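Local atomic coordinates of protein-glutamine gamma-glutamyltransferase (Pagrus major, PDB entry 1G0D), a protein that cross-links proteins through calcium-dependent acyl transfer, joining peptide-bound glutamine to lysine side chains or to other primary amines such as serotonin and dopamine. Residues 34-39 with 140-145; 80-85 with 101-106; 135-140 with 146-151; 211-216 with 337-342. One frame throughout, in Å; residues are numbered along the deposited sequence.

Interaction 1 of 4, residues 34-39 with 140-145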
# COMPACT_ATOMS: atom_id res chain seq x y z
N VAL A 34 -16.95 -18.64 -0.43
CA VAL A 34 -16.73 -19.14 -1.77
C VAL A 34 -16.17 -18.10 -2.78
O VAL A 34 -16.29 -16.92 -2.52
CB VAL A 34 -18.13 -19.70 -2.14
CG1 VAL A 34 -18.66 -19.14 -3.47
CG2 VAL A 34 -18.12 -21.21 -2.00
N ARG A 35 -15.56 -18.51 -3.89
CA ARG A 35 -15.07 -17.56 -4.92
C ARG A 35 -15.94 -17.77 -6.19
O ARG A 35 -16.41 -18.88 -6.42
CB ARG A 35 -13.59 -17.78 -5.23
CG ARG A 35 -12.72 -17.68 -3.98
CD ARG A 35 -11.26 -17.46 -4.29
NE ARG A 35 -10.47 -17.27 -3.08
CZ ARG A 35 -9.96 -16.11 -2.63
NH1 ARG A 35 -10.15 -14.97 -3.28
NH2 ARG A 35 -9.21 -16.09 -1.54
N ARG A 36 -16.17 -16.74 -7.00
CA ARG A 36 -17.03 -16.83 -8.19
C ARG A 36 -16.55 -17.59 -9.41
O ARG A 36 -15.37 -17.69 -9.65
CB ARG A 36 -17.46 -15.43 -8.64
CG ARG A 36 -16.41 -14.65 -9.34
CD ARG A 36 -16.70 -13.14 -9.30
NE ARG A 36 -15.84 -12.40 -10.25
CZ ARG A 36 -16.10 -11.17 -10.71
NH1 ARG A 36 -17.18 -10.52 -10.32
NH2 ARG A 36 -15.30 -10.61 -11.61
N GLY A 37 -17.49 -18.12 -10.18
CA GLY A 37 -17.13 -18.85 -11.38
C GLY A 37 -16.69 -20.28 -11.11
O GLY A 37 -16.39 -21.02 -12.04
N GLN A 38 -16.68 -20.66 -9.83
CA GLN A 38 -16.27 -21.99 -9.36
C GLN A 38 -17.44 -22.60 -8.56
O GLN A 38 -17.95 -22.00 -7.62
CB GLN A 38 -15.03 -21.84 -8.48
CG GLN A 38 -14.39 -23.13 -8.04
CD GLN A 38 -13.18 -22.91 -7.16
OE1 GLN A 38 -12.42 -21.97 -7.38
NE2 GLN A 38 -12.99 -23.77 -6.14
N PRO A 39 -17.83 -23.83 -8.88
CA PRO A 39 -18.94 -24.47 -8.18
C PRO A 39 -18.69 -24.85 -6.74
O PRO A 39 -17.55 -25.06 -6.34
CB PRO A 39 -19.23 -25.70 -9.02
CG PRO A 39 -17.89 -26.06 -9.56
CD PRO A 39 -17.25 -24.73 -9.89
N ASP A 140 -12.52 -17.40 -16.61
CA ASP A 140 -13.48 -16.49 -17.18
C ASP A 140 -13.67 -15.23 -16.34
O ASP A 140 -14.40 -14.32 -16.74
CB ASP A 140 -14.80 -17.17 -17.32
CG ASP A 140 -14.76 -18.24 -18.33
OD1 ASP A 140 -15.61 -19.14 -18.22
OD2 ASP A 140 -13.88 -18.21 -19.22
N ASP A 141 -13.04 -15.19 -15.17
CA ASP A 141 -13.17 -14.04 -14.29
C ASP A 141 -12.30 -12.91 -14.84
O ASP A 141 -11.18 -13.14 -15.32
CB ASP A 141 -12.73 -14.42 -12.87
CG ASP A 141 -13.16 -13.40 -11.83
OD1 ASP A 141 -13.16 -12.18 -12.12
OD2 ASP A 141 -13.50 -13.81 -10.70
N MET A 142 -12.80 -11.68 -14.76
CA MET A 142 -12.04 -10.54 -15.23
C MET A 142 -10.72 -10.33 -14.46
O MET A 142 -9.78 -9.76 -15.01
CB MET A 142 -12.91 -9.29 -15.21
CG MET A 142 -13.70 -9.07 -16.52
SD MET A 142 -14.86 -7.68 -16.32
CE MET A 142 -15.88 -8.24 -14.69
N VAL A 143 -10.63 -10.79 -13.21
CA VAL A 143 -9.37 -10.65 -12.46
C VAL A 143 -8.41 -11.85 -12.70
O VAL A 143 -7.35 -11.98 -12.08
CB VAL A 143 -9.65 -10.52 -10.96
CG1 VAL A 143 -10.45 -9.27 -10.67
CG2 VAL A 143 -10.42 -11.72 -10.49
N TYR A 144 -8.75 -12.71 -13.64
CA TYR A 144 -7.93 -13.86 -13.96
C TYR A 144 -6.48 -13.51 -14.24
O TYR A 144 -6.21 -12.67 -15.12
CB TYR A 144 -8.50 -14.55 -15.18
CG TYR A 144 -7.74 -15.80 -15.52
CD1 TYR A 144 -7.48 -16.76 -14.55
CD2 TYR A 144 -7.31 -16.06 -16.82
CE1 TYR A 144 -6.80 -17.96 -14.87
CE2 TYR A 144 -6.64 -17.26 -17.15
CZ TYR A 144 -6.40 -18.21 -16.17
OH TYR A 144 -5.82 -19.44 -16.50
N LEU A 145 -5.57 -14.15 -13.50
CA LEU A 145 -4.12 -13.98 -13.66
C LEU A 145 -3.61 -15.41 -13.92
O LEU A 145 -3.60 -16.24 -13.01
CB LEU A 145 -3.50 -13.41 -12.38
CG LEU A 145 -2.16 -12.61 -12.49
CD1 LEU A 145 -1.84 -11.80 -11.20
CD2 LEU A 145 -1.02 -13.57 -12.80
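Arg-36 holds CG between its backbone N and carbonyl carbon (chi1 75°) and then runs extended from CG to NE, while Asp-141 swings CG anti to its own N (chi1 -165°), and the two side chains cross at about a right angle. The guanidinium grips the carboxylate side-on with two nitrogens: Arg-36 NE donates to Asp-141 OD2 over 2.8 Å, and Arg-36 NH2 to Asp-141 OD1 over 2.7 Å, both bonds nearly straight. Both oxygens lie close to the guanidinium plane, yet they are approached from above the carboxylate, because the two planes are turned 40° apart. On its other face Asp-141 OD1 takes Val-143 N at 3.1 Å, closing an Asx turn, so that oxygen is held between two donors. This salt bridge ties the turn that follows strand 33-35 of the N-terminal beta-sandwich to the connection leading toward the catalytic core, where Asp-141 to Tyr-144 make a type I turn. Met-142 contributes lightly, its CE lying 3.9 Å from Arg-36 NH2 and oblique to the guanidinium. From outside the two segments, the backbone N of Asn-135 also donates to Asp-141 OD2. The remaining nitrogen of the buried arginine, Arg-36 NH1, donates to the carbonyls of Ala-103 and Ser-210.

Interaction 2 of 4, residues 80-85 with 101-106; sequences DKWWFN and ANAVIG
Asp-80 and Asn-102 meet through the CB of the aspartate, which sits 3.3 Å from Asn-102 ND2 and 3.7 Å from Asn-102 OD1. Asp-80 OD2 comes only to 3.6 Å of Asn-102 ND2, with the carboxylate and amide planes 56° apart, so this is van der Waals contact without a hydrogen bond. Within its own segment Asp-80 has a weak salt bridge to Lys-81 NZ; the aspartate is poorly ordered, so the details of this exposed end deserve caution. The second point of contact is deeper. Ala-103 CB approaches the indole of Trp-82 obliquely, 4.3 Å from NE1. Beside it, that same Trp-82 NE1 donates to a water at 2.9 Å lying in the plane of the ring, and Val-104 N makes a weak bond to the same water, which thus spans the two segments where they do not bond directly. Leu-60, Ile-70, Val-72 and Leu-97, belonging to strands of both sheets, pack on the indole, while Val-104 O accepts from Tyr-108 OH. Trp-82 therefore acts as a core residue whose nitrogen edge faces the connection 101-106. That connection carries the chain from strand 92-98 of one sheet to strand 106-115 of the other, an inter-sheet crossing in the N-terminal immunoglobulin-like beta-sandwich of transglutaminases.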
# COMPACT_ATOMS: atom_id res chain seq x y z
N ASP A 80 -23.37 -16.71 -17.77
CA ASP A 80 -23.35 -15.67 -16.78
C ASP A 80 -24.61 -15.87 -15.91
O ASP A 80 -25.01 -14.98 -15.15
CB ASP A 80 -23.28 -14.30 -17.47
CG ASP A 80 -24.64 -13.81 -17.93
OD1 ASP A 80 -25.37 -14.57 -18.62
OD2 ASP A 80 -24.97 -12.64 -17.61
N LYS A 81 -25.20 -17.05 -16.01
CA LYS A 81 -26.38 -17.38 -15.24
C LYS A 81 -26.04 -18.33 -14.11
O LYS A 81 -25.28 -19.26 -14.30
CB LYS A 81 -27.42 -18.07 -16.12
CG LYS A 81 -28.42 -17.15 -16.82
CD LYS A 81 -28.90 -16.00 -15.93
CE LYS A 81 -28.98 -14.63 -16.67
NZ LYS A 81 -27.77 -13.75 -16.51
N TRP A 82 -26.62 -18.09 -12.93
CA TRP A 82 -26.41 -18.97 -11.78
C TRP A 82 -27.25 -20.24 -12.05
O TRP A 82 -28.31 -20.16 -12.64
CB TRP A 82 -26.97 -18.33 -10.50
CG TRP A 82 -26.05 -17.49 -9.66
CD1 TRP A 82 -25.84 -16.14 -9.77
CD2 TRP A 82 -25.33 -17.90 -8.49
NE1 TRP A 82 -25.04 -15.68 -8.75
CE2 TRP A 82 -24.71 -16.74 -7.94
CE3 TRP A 82 -25.14 -19.14 -7.85
CZ2 TRP A 82 -23.93 -16.78 -6.79
CZ3 TRP A 82 -24.36 -19.18 -6.70
CH2 TRP A 82 -23.77 -17.99 -6.18
N TRP A 83 -26.78 -21.41 -11.63
CA TRP A 83 -27.58 -22.63 -11.82
C TRP A 83 -27.06 -23.74 -10.92
O TRP A 83 -25.94 -23.67 -10.43
CB TRP A 83 -27.57 -23.10 -13.28
CG TRP A 83 -26.24 -23.54 -13.78
CD1 TRP A 83 -25.26 -22.76 -14.34
CD2 TRP A 83 -25.75 -24.89 -13.82
NE1 TRP A 83 -24.20 -23.54 -14.73
CE2 TRP A 83 -24.47 -24.85 -14.42
CE3 TRP A 83 -26.27 -26.12 -13.40
CZ2 TRP A 83 -23.70 -26.00 -14.62
CZ3 TRP A 83 -25.50 -27.26 -13.61
CH2 TRP A 83 -24.22 -27.19 -14.22
N PHE A 84 -27.90 -24.75 -10.69
CA PHE A 84 -27.49 -25.84 -9.81
C PHE A 84 -27.78 -27.21 -10.35
O PHE A 84 -28.60 -27.41 -11.22
CB PHE A 84 -28.14 -25.68 -8.42
CG PHE A 84 -29.61 -26.08 -8.35
CD1 PHE A 84 -29.98 -27.28 -7.76
CD2 PHE A 84 -30.62 -25.23 -8.82
CE1 PHE A 84 -31.32 -27.63 -7.64
CE2 PHE A 84 -31.96 -25.57 -8.71
CZ PHE A 84 -32.31 -26.78 -8.11
N ASN A 85 -27.08 -28.18 -9.81
CA ASN A 85 -27.31 -29.54 -10.23
C ASN A 85 -27.67 -30.23 -8.93
O ASN A 85 -27.06 -30.00 -7.90
CB ASN A 85 -26.04 -30.09 -10.87
CG ASN A 85 -25.89 -31.57 -10.69
OD1 ASN A 85 -25.29 -32.04 -9.70
ND2 ASN A 85 -26.42 -32.33 -11.65
N ALA A 101 -18.99 -16.30 -13.61
CA ALA A 101 -17.71 -15.67 -13.30
C ALA A 101 -17.90 -14.13 -13.18
O ALA A 101 -16.93 -13.42 -12.88
CB ALA A 101 -16.67 -16.01 -14.38
N ASN A 102 -19.11 -13.62 -13.43
CA ASN A 102 -19.37 -12.19 -13.27
C ASN A 102 -20.28 -12.01 -12.07
O ASN A 102 -20.91 -10.97 -11.90
CB ASN A 102 -20.01 -11.57 -14.52
CG ASN A 102 -21.30 -12.24 -14.92
OD1 ASN A 102 -21.69 -13.25 -14.34
ND2 ASN A 102 -21.99 -11.68 -15.92
N ALA A 103 -20.33 -13.01 -11.21
CA ALA A 103 -21.17 -12.94 -10.02
C ALA A 103 -20.84 -11.72 -9.12
O ALA A 103 -19.68 -11.29 -9.01
CB ALA A 103 -21.02 -14.21 -9.26
N VAL A 104 -21.87 -11.16 -8.47
CA VAL A 104 -21.72 -10.03 -7.56
C VAL A 104 -21.09 -10.55 -6.27
O VAL A 104 -21.59 -11.51 -5.69
CB VAL A 104 -23.09 -9.42 -7.21
CG1 VAL A 104 -22.92 -8.37 -6.16
CG2 VAL A 104 -23.72 -8.78 -8.42
N ILE A 105 -19.99 -9.96 -5.83
CA ILE A 105 -19.38 -10.40 -4.58
C ILE A 105 -20.27 -9.89 -3.43
O ILE A 105 -20.94 -8.86 -3.55
CB ILE A 105 -17.92 -9.88 -4.43
CG1 ILE A 105 -17.88 -8.37 -4.34
CG2 ILE A 105 -17.10 -10.25 -5.65
CD1 ILE A 105 -16.56 -7.89 -3.77
N GLY A 106 -20.31 -10.61 -2.32
CA GLY A 106 -21.15 -10.15 -1.24
C GLY A 106 -21.59 -11.26 -0.34
O GLY A 106 -21.16 -12.41 -0.50
O HOH W 1 -24.89 -12.74 -8.57

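Interaction 3 of 4, residues 135-140 with 146-151; sequences NPWCRD and PDESKL. With SO4 (sulfate ion), chain B.
Leu-151, Trp-137 and Pro-136 supply most of the surface buried here, and the leucine sits at the middle of it. Leu-151 places CG anti to its carbonyl carbon (chi1 -81°), which brings both methyl groups into the contact. CD1 lies over one face of the Trp-137 indole, 3.6 Å from the centroid of the five-membered ring, a CH-pi contact only 19° off the ring normal; among the ring atoms it comes nearest NE1, at 3.4 Å. Leu-151 CD1 also lies 3.4 Å from Pro-136 O, while CD2 packs on the proline ring, 3.4 Å from Pro-136 CB. Pro-136 CG lies over the same indole face, also offset toward the rim, so proline and leucine together cover that side. The nitrogen edge of Trp-137 has its own partner: NE1 donates to a water 3.1 Å away, and this water in turn donates to Glu-148 O at 2.7 Å, linking the ring to the helix backbone. The cation of Arg-23 adds a cation-pi contact to the indole. At the helix start, Asp-147 OD2 accepts from both Ser-149 N and Ser-149 OG, and Lys-150 NZ makes a weak bond to a sulfate, probably from the crystallisation liquor, that Arg-291 and Trp-351 also hold. The whole is a type I turn, Asn-135 to Cys-138, laid against the first turn of an Asp-capped helix, where the chain leaves the N-terminal beta-sandwich.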
# COMPACT_ATOMS: atom_id res chain seq x y z
N ASN A 135 -12.44 -14.24 -8.19
CA ASN A 135 -11.73 -15.49 -8.46
C ASN A 135 -10.68 -15.36 -9.55
O ASN A 135 -10.96 -15.63 -10.71
CB ASN A 135 -12.73 -16.54 -8.92
CG ASN A 135 -12.26 -17.92 -8.64
OD1 ASN A 135 -11.09 -18.12 -8.33
ND2 ASN A 135 -13.15 -18.89 -8.74
N PRO A 136 -9.45 -14.93 -9.20
CA PRO A 136 -8.40 -14.80 -10.20
C PRO A 136 -7.85 -16.12 -10.71
O PRO A 136 -6.97 -16.13 -11.56
CB PRO A 136 -7.31 -13.97 -9.51
CG PRO A 136 -7.60 -14.01 -8.09
CD PRO A 136 -9.01 -14.48 -7.87
N TRP A 137 -8.34 -17.24 -10.18
CA TRP A 137 -7.89 -18.54 -10.65
C TRP A 137 -8.86 -19.10 -11.67
O TRP A 137 -8.56 -20.11 -12.30
CB TRP A 137 -7.81 -19.52 -9.52
CG TRP A 137 -6.76 -19.25 -8.58
CD1 TRP A 137 -5.47 -19.65 -8.67
CD2 TRP A 137 -6.88 -18.51 -7.37
NE1 TRP A 137 -4.75 -19.21 -7.57
CE2 TRP A 137 -5.59 -18.50 -6.76
CE3 TRP A 137 -7.94 -17.85 -6.73
CZ2 TRP A 137 -5.34 -17.85 -5.53
CZ3 TRP A 137 -7.69 -17.20 -5.50
CH2 TRP A 137 -6.40 -17.20 -4.93
N CYS A 138 -10.03 -18.48 -11.81
CA CYS A 138 -11.04 -18.92 -12.76
C CYS A 138 -10.86 -18.17 -14.07
O CYS A 138 -10.99 -16.96 -14.13
CB CYS A 138 -12.41 -18.62 -12.20
SG CYS A 138 -13.65 -18.68 -13.46
N ARG A 139 -10.59 -18.90 -15.14
CA ARG A 139 -10.29 -18.27 -16.42
C ARG A 139 -11.27 -17.36 -17.03
O ARG A 139 -10.90 -16.60 -17.90
CB ARG A 139 -9.93 -19.30 -17.45
CG ARG A 139 -10.71 -20.53 -17.30
CD ARG A 139 -10.77 -21.21 -18.60
NE ARG A 139 -11.25 -20.31 -19.63
CZ ARG A 139 -10.50 -19.92 -20.66
NH1 ARG A 139 -9.23 -20.35 -20.77
NH2 ARG A 139 -11.04 -19.12 -21.59
N ASP A 140 -12.52 -17.40 -16.61
CA ASP A 140 -13.48 -16.49 -17.18
C ASP A 140 -13.67 -15.23 -16.34
O ASP A 140 -14.40 -14.32 -16.74
CB ASP A 140 -14.80 -17.17 -17.32
CG ASP A 140 -14.76 -18.24 -18.33
OD1 ASP A 140 -15.61 -19.14 -18.22
OD2 ASP A 140 -13.88 -18.21 -19.22
N PRO A 146 -3.14 -15.70 -15.14
CA PRO A 146 -2.64 -17.02 -15.58
C PRO A 146 -1.27 -17.46 -15.16
O PRO A 146 -0.47 -17.85 -16.02
CB PRO A 146 -2.73 -16.96 -17.08
CG PRO A 146 -2.58 -15.53 -17.40
CD PRO A 146 -3.01 -14.71 -16.22
N ASP A 147 -1.00 -17.39 -13.85
CA ASP A 147 0.26 -17.79 -13.25
C ASP A 147 0.03 -17.95 -11.74
O ASP A 147 0.00 -17.00 -11.00
CB ASP A 147 1.35 -16.78 -13.51
CG ASP A 147 2.70 -17.24 -12.99
OD1 ASP A 147 3.74 -16.82 -13.55
OD2 ASP A 147 2.74 -18.03 -12.00
N GLU A 148 -0.13 -19.19 -11.31
CA GLU A 148 -0.40 -19.52 -9.91
C GLU A 148 0.63 -19.02 -8.96
O GLU A 148 0.33 -18.78 -7.80
CB GLU A 148 -0.54 -21.04 -9.74
CG GLU A 148 -1.82 -21.59 -10.23
CD GLU A 148 -2.23 -22.83 -9.47
OE1 GLU A 148 -1.28 -23.52 -9.04
OE2 GLU A 148 -3.47 -23.08 -9.33
N SER A 149 1.87 -18.89 -9.42
CA SER A 149 2.90 -18.42 -8.51
C SER A 149 2.78 -16.92 -8.15
O SER A 149 3.24 -16.46 -7.10
CB SER A 149 4.26 -18.69 -9.11
OG SER A 149 4.73 -17.55 -9.80
N LYS A 150 2.14 -16.15 -9.03
CA LYS A 150 1.98 -14.74 -8.79
C LYS A 150 0.73 -14.48 -7.99
O LYS A 150 0.62 -13.47 -7.32
CB LYS A 150 1.91 -14.00 -10.10
CG LYS A 150 3.18 -14.07 -10.86
CD LYS A 150 3.13 -13.12 -11.97
CE LYS A 150 4.22 -13.45 -12.93
NZ LYS A 150 4.22 -12.39 -13.98
N LEU A 151 -0.23 -15.39 -8.08
CA LEU A 151 -1.47 -15.23 -7.33
C LEU A 151 -1.19 -15.54 -5.86
O LEU A 151 -1.84 -15.03 -4.95
CB LEU A 151 -2.56 -16.16 -7.89
CG LEU A 151 -3.25 -15.59 -9.12
CD1 LEU A 151 -4.14 -16.64 -9.78
CD2 LEU A 151 -4.06 -14.39 -8.71
S SO4 B . 4.74 -8.39 -13.67
O1 SO4 B . 4.30 -7.27 -14.36
O2 SO4 B . 3.61 -9.14 -13.28
O3 SO4 B . 5.38 -9.12 -14.67
O4 SO4 B . 5.69 -8.00 -12.66
O HOH W 2 -1.84 -19.81 -6.65

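Interaction 4 of 4, residues 211-216 with 337-342; sequences DPVYVG and SWMSRE
Arg-341 NH1, on the guanidinium that lies beside Val-213, is gripped twice: Asp-343 OD2 pairs with it in a salt bridge and the carbonyl of Lys-384 accepts a hydrogen bond. NH2 of the same group goes to Gln-352 OE1. With the polar end of Arg-341 tied up in this way, its CD and NE lie against the helix. The chain bends at chi2 (-60°) and chi3 (-62°), which brings Arg-341 CD to 3.5 Å from Val-213 CG2 and NE to a tight 3.2 Å from the same methyl. Valine and arginine side chains cross at about a right angle. Met-339 supplies the other half of the contact. Its SD rests 3.8 Å from Val-213 N and 3.9 Å from Val-213 CG2, and also meets Pro-212 CB at 4.1 Å; the bend at chi3 carries CE on toward Pro-212 O. The first turn of helix 212-223 is thereby seated on the end of strand 329-339. Asp-211 caps that turn, OD2 accepting from Val-213 N at 2.9 Å from well above the carboxylate plane. The contact across the segments is van der Waals packing, with a methyl against a guanidinium nitrogen and a thioether against the helix start. Here the helix start meets the strand end by packing, not by direct polar bonds, and the buried charge of Arg-341 is met by groups outside the two segments, chiefly Asp-343.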
# COMPACT_ATOMS: atom_id res chain seq x y z
N ASP A 211 -18.05 -5.86 -10.57
CA ASP A 211 -17.03 -5.24 -11.37
C ASP A 211 -15.74 -4.95 -10.64
O ASP A 211 -15.70 -4.12 -9.72
CB ASP A 211 -17.65 -3.95 -11.89
CG ASP A 211 -16.78 -3.25 -12.91
OD1 ASP A 211 -17.24 -2.21 -13.40
OD2 ASP A 211 -15.66 -3.72 -13.22
N PRO A 212 -14.64 -5.59 -11.04
CA PRO A 212 -13.44 -5.23 -10.29
C PRO A 212 -13.02 -3.76 -10.41
O PRO A 212 -12.39 -3.25 -9.48
CB PRO A 212 -12.38 -6.20 -10.82
CG PRO A 212 -12.87 -6.63 -12.11
CD PRO A 212 -14.36 -6.58 -12.08
N VAL A 213 -13.35 -3.09 -11.52
CA VAL A 213 -13.00 -1.67 -11.75
C VAL A 213 -13.74 -0.78 -10.75
O VAL A 213 -13.16 0.08 -10.11
CB VAL A 213 -13.36 -1.16 -13.20
CG1 VAL A 213 -13.28 0.37 -13.27
CG2 VAL A 213 -12.38 -1.74 -14.25
N TYR A 214 -15.03 -1.02 -10.63
CA TYR A 214 -15.89 -0.29 -9.72
C TYR A 214 -15.48 -0.51 -8.26
O TYR A 214 -15.28 0.43 -7.52
CB TYR A 214 -17.32 -0.77 -9.94
CG TYR A 214 -18.30 -0.24 -8.94
CD1 TYR A 214 -19.00 0.93 -9.18
CD2 TYR A 214 -18.53 -0.91 -7.73
CE1 TYR A 214 -19.89 1.42 -8.26
CE2 TYR A 214 -19.43 -0.43 -6.79
CZ TYR A 214 -20.10 0.74 -7.06
OH TYR A 214 -20.93 1.27 -6.11
N VAL A 215 -15.36 -1.76 -7.84
CA VAL A 215 -14.98 -2.08 -6.49
C VAL A 215 -13.56 -1.58 -6.14
O VAL A 215 -13.28 -1.20 -4.99
CB VAL A 215 -15.07 -3.61 -6.30
CG1 VAL A 215 -14.47 -4.05 -4.99
CG2 VAL A 215 -16.52 -4.03 -6.39
N GLY A 216 -12.66 -1.59 -7.11
CA GLY A 216 -11.31 -1.13 -6.87
C GLY A 216 -11.30 0.38 -6.69
O GLY A 216 -10.60 0.92 -5.84
N SER A 337 -3.41 -3.11 -9.13
CA SER A 337 -4.37 -4.23 -9.04
C SER A 337 -4.53 -4.87 -10.41
O SER A 337 -4.63 -4.18 -11.41
CB SER A 337 -5.75 -3.77 -8.56
OG SER A 337 -5.77 -3.49 -7.17
N TRP A 338 -4.58 -6.19 -10.46
CA TRP A 338 -4.73 -6.91 -11.72
C TRP A 338 -6.17 -7.10 -12.09
O TRP A 338 -6.93 -7.63 -11.32
CB TRP A 338 -4.10 -8.30 -11.64
CG TRP A 338 -4.04 -8.99 -12.96
CD1 TRP A 338 -5.01 -9.80 -13.53
CD2 TRP A 338 -2.97 -8.92 -13.91
NE1 TRP A 338 -4.58 -10.24 -14.77
CE2 TRP A 338 -3.33 -9.71 -15.02
CE3 TRP A 338 -1.72 -8.27 -13.92
CZ2 TRP A 338 -2.49 -9.85 -16.13
CZ3 TRP A 338 -0.89 -8.41 -15.03
CH2 TRP A 338 -1.28 -9.19 -16.12
N MET A 339 -6.52 -6.69 -13.30
CA MET A 339 -7.88 -6.86 -13.81
C MET A 339 -7.89 -6.47 -15.29
O MET A 339 -7.02 -5.73 -15.76
CB MET A 339 -8.83 -5.96 -13.06
CG MET A 339 -8.66 -4.47 -13.35
SD MET A 339 -9.61 -3.54 -12.14
CE MET A 339 -8.62 -3.65 -10.79
N SER A 340 -8.86 -6.99 -16.03
CA SER A 340 -9.01 -6.64 -17.42
C SER A 340 -9.94 -5.43 -17.49
O SER A 340 -10.89 -5.28 -16.69
CB SER A 340 -9.59 -7.82 -18.17
OG SER A 340 -10.96 -7.94 -17.91
N ARG A 341 -9.68 -4.55 -18.45
CA ARG A 341 -10.46 -3.32 -18.58
C ARG A 341 -11.39 -3.35 -19.76
O ARG A 341 -11.11 -2.78 -20.82
CB ARG A 341 -9.53 -2.10 -18.71
CG ARG A 341 -8.68 -1.83 -17.50
CD ARG A 341 -9.51 -1.57 -16.25
NE ARG A 341 -10.37 -0.39 -16.35
CZ ARG A 341 -9.96 0.87 -16.18
NH1 ARG A 341 -10.83 1.87 -16.29
NH2 ARG A 341 -8.70 1.12 -15.92
N GLU A 342 -12.50 -4.02 -19.59
CA GLU A 342 -13.46 -4.09 -20.65
C GLU A 342 -14.12 -2.73 -20.88
O GLU A 342 -14.79 -2.50 -21.88
CB GLU A 342 -14.47 -5.15 -20.30
CG GLU A 342 -13.84 -6.51 -20.24
CD GLU A 342 -14.85 -7.61 -20.45
OE1 GLU A 342 -14.49 -8.78 -20.17
OE2 GLU A 342 -15.99 -7.32 -20.87

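Interactions 1 and 3 lie close together, their centres about 8 Å apart, and share Asp-140; Arg-36 O to Asn-135 ND2, 2.7 Å, is one of the bonds joining them. Interaction 2, about 10 Å from interaction 1 between centres, meets it where Arg-36 NH1 lies 2.9 Å from Ala-103 O. Interaction 4 lies about 13 Å from interaction 1 between centres, and Met-142 O to Ser-340 N, 3.1 Å, and Tyr-144 O to Trp-338 NE1, 3.0 Å, join the connecting segment to strand 329-339. The four thus run from the beta-sandwich to the catalytic core, away from the active-site residues Cys-272, His-332 and Asp-355, although strand 329-339 also carries His-332.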